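PDB 1OV8: auracyanin B from Chloroflexus aurantiacus, which binds copper and probably serves as a soluble electron acceptor for the membrane-bound alternative complex III. Local coordinates for residues E20-P25 against V48-L53. Residues are numbered along the deposited sequence; the frame is centred on the assembly and turned at random. Where two conformers were deposited one is given.
Sequences EVRAAP and VNQNNL
V48 lies beside R22 on one face of the sheet, both side chains pointing the same way. V48 CG1, anti to the backbone N (chi1 -179°), sits over the centre of the guanidinium, 3.9 Å from R22 CZ; V48 CG2 rests 3.7 Å from E20 CD. In the conformer given, R22 NH1 may also make a weak, doubtful bond to Q50 OE1 (3.4 Å). R22 NE forms a salt bridge to E20 OE2 (3.0 Å); the oxygen lies near the guanidinium plane, though NE comes from above the carboxylate plane. Cutting R22 back to an alanine is likely to leave the E20 carboxylate without its mate and uncover V48 CG1. In the backbone, parallel pairing brackets R22: V48 N donates to V21 O (2.9 Å) and A23 N to V48 O (3.2 Å). Beyond it the chains part, water 1 bridging A23 O and Q50 N, then rejoin where N52 N donates to P25 O at 2.7 Å. N51 OD1 accepts from L53 N in an Asx turn, while N51 ND2 grips N49 OD1 (2.7 Å). N49 and A23 touch the copper ligand H57. In this cupredoxin fold, strand 42-49 runs between edge strand 17-22 and antiparallel strand 104-111, and the contact follows the first two into the loops at the copper end.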
loop_
_atom_site.group_PDB
_atom_site.type_symbol
_atom_site.label_atom_id
_atom_site.label_comp_id
_atom_site.label_asym_id
_atom_site.label_seq_id
_atom_site.Cartn_x
_atom_site.Cartn_y
_atom_site.Cartn_z
ATOM N N GLU A 20 -3.031 11.716 0.851
ATOM C CA GLU A 20 -1.766 11.459 1.491
ATOM C C GLU A 20 -1.886 10.507 2.651
ATOM O O GLU A 20 -2.822 10.594 3.434
ATOM C CB GLU A 20 -1.114 12.757 1.975
ATOM C CG GLU A 20 0.340 12.605 2.392
ATOM C CD GLU A 20 0.961 13.929 2.788
ATOM O OE1 GLU A 20 1.449 14.665 1.896
ATOM O OE2 GLU A 20 0.963 14.236 3.988
ATOM N N VAL A 21 -0.928 9.604 2.765
ATOM C CA VAL A 21 -0.861 8.687 3.874
ATOM C C VAL A 21 0.504 8.848 4.482
ATOM O O VAL A 21 1.483 8.971 3.764
ATOM C CB VAL A 21 -1.037 7.226 3.384
ATOM C CG1 VAL A 21 -0.640 6.228 4.465
ATOM C CG2 VAL A 21 -2.473 6.991 2.952
ATOM N N ARG A 22 0.597 8.850 5.801
ATOM C CA ARG A 22 1.904 9.019 6.458
ATOM C C ARG A 22 2.157 7.874 7.422
ATOM O O ARG A 22 1.224 7.201 7.856
ATOM C CB ARG A 22 1.955 10.324 7.229
ATOM C CG ARG A 22 2.089 11.544 6.357
ATOM C CD ARG A 22 2.150 12.844 7.135
ATOM N NE ARG A 22 2.764 13.913 6.354
ATOM C CZ ARG A 22 3.977 14.403 6.572
ATOM N NH1 ARG A 22 4.730 13.921 7.555
ATOM N NH2 ARG A 22 4.454 15.391 5.794
ATOM N N ALA A 23 3.419 7.617 7.733
ATOM C CA ALA A 23 3.705 6.525 8.660
ATOM C C ALA A 23 3.596 7.070 10.064
ATOM O O ALA A 23 3.742 8.270 10.265
ATOM C CB ALA A 23 5.110 5.964 8.401
ATOM N N ALA A 24 3.286 6.226 11.043
ATOM C CA ALA A 24 3.400 6.701 12.423
ATOM C C ALA A 24 4.894 6.946 12.628
ATOM O O ALA A 24 5.717 6.198 12.118
ATOM C CB ALA A 24 2.880 5.692 13.374
ATOM N N PRO A 25 5.241 8.016 13.312
ATOM C CA PRO A 25 6.645 8.379 13.532
ATOM C C PRO A 25 7.365 7.456 14.498
ATOM O O PRO A 25 8.578 7.261 14.347
ATOM C CB PRO A 25 6.541 9.771 14.149
ATOM C CG PRO A 25 5.225 9.748 14.829
ATOM C CD PRO A 25 4.315 9.007 13.888
ATOM N N VAL A 48 4.063 9.196 2.564
ATOM C CA VAL A 48 5.211 9.905 3.124
ATOM C C VAL A 48 5.768 9.115 4.319
ATOM O O VAL A 48 5.098 8.990 5.357
ATOM C CB VAL A 48 4.810 11.273 3.611
ATOM C CG1 VAL A 48 6.040 12.030 4.183
ATOM C CG2 VAL A 48 4.171 12.069 2.468
ATOM N N ASN A 49 6.975 8.584 4.182
ATOM C CA ASN A 49 7.559 7.807 5.286
ATOM C C ASN A 49 8.582 8.599 6.075
ATOM O O ASN A 49 9.789 8.511 5.810
ATOM C CB ASN A 49 8.195 6.502 4.797
ATOM C CG ASN A 49 8.750 5.652 5.961
ATOM O OD1 ASN A 49 8.360 5.849 7.103
ATOM N ND2 ASN A 49 9.673 4.743 5.666
ATOM N N GLN A 50 8.104 9.404 7.008
ATOM C CA GLN A 50 8.993 10.109 7.931
ATOM C C GLN A 50 8.783 9.420 9.301
ATOM O O GLN A 50 7.654 9.330 9.811
ATOM C CB GLN A 50 8.663 11.598 7.991
ATOM C CG GLN A 50 8.935 12.283 6.663
ATOM C CD GLN A 50 8.599 13.758 6.660
ATOM O OE1 GLN A 50 8.148 14.310 7.668
ATOM N NE2 GLN A 50 8.802 14.402 5.516
ATOM N N ASN A 51 9.859 8.878 9.865
ATOM C CA ASN A 51 9.717 8.182 11.136
ATOM C C ASN A 51 11.003 8.242 11.942
ATOM O O ASN A 51 12.076 8.525 11.406
ATOM C CB ASN A 51 9.230 6.744 10.949
ATOM C CG ASN A 51 10.294 5.830 10.382
ATOM O OD1 ASN A 51 11.248 5.450 11.078
ATOM N ND2 ASN A 51 10.137 5.461 9.122
ATOM N N ASN A 52 10.881 8.014 13.217
ATOM C CA ASN A 52 12.027 8.143 14.106
ATOM C C ASN A 52 12.723 6.830 14.395
ATOM O O ASN A 52 13.606 6.782 15.247
ATOM C CB ASN A 52 11.585 8.774 15.428
ATOM C CG ASN A 52 10.978 10.148 15.236
ATOM O OD1 ASN A 52 11.532 10.988 14.510
ATOM N ND2 ASN A 52 9.858 10.397 15.901
ATOM N N LEU A 53 12.340 5.778 13.680
ATOM C CA LEU A 53 12.871 4.434 13.914
ATOM C C LEU A 53 13.905 4.041 12.891
ATOM O O LEU A 53 14.566 3.022 13.044
ATOM C CB LEU A 53 11.735 3.397 13.875
ATOM C CG LEU A 53 10.563 3.674 14.830
ATOM C CD1 LEU A 53 9.435 2.682 14.617
ATOM C CD2 LEU A 53 11.028 3.634 16.302
HETATM O O HOH W 1 5.388 10.159 8.454
#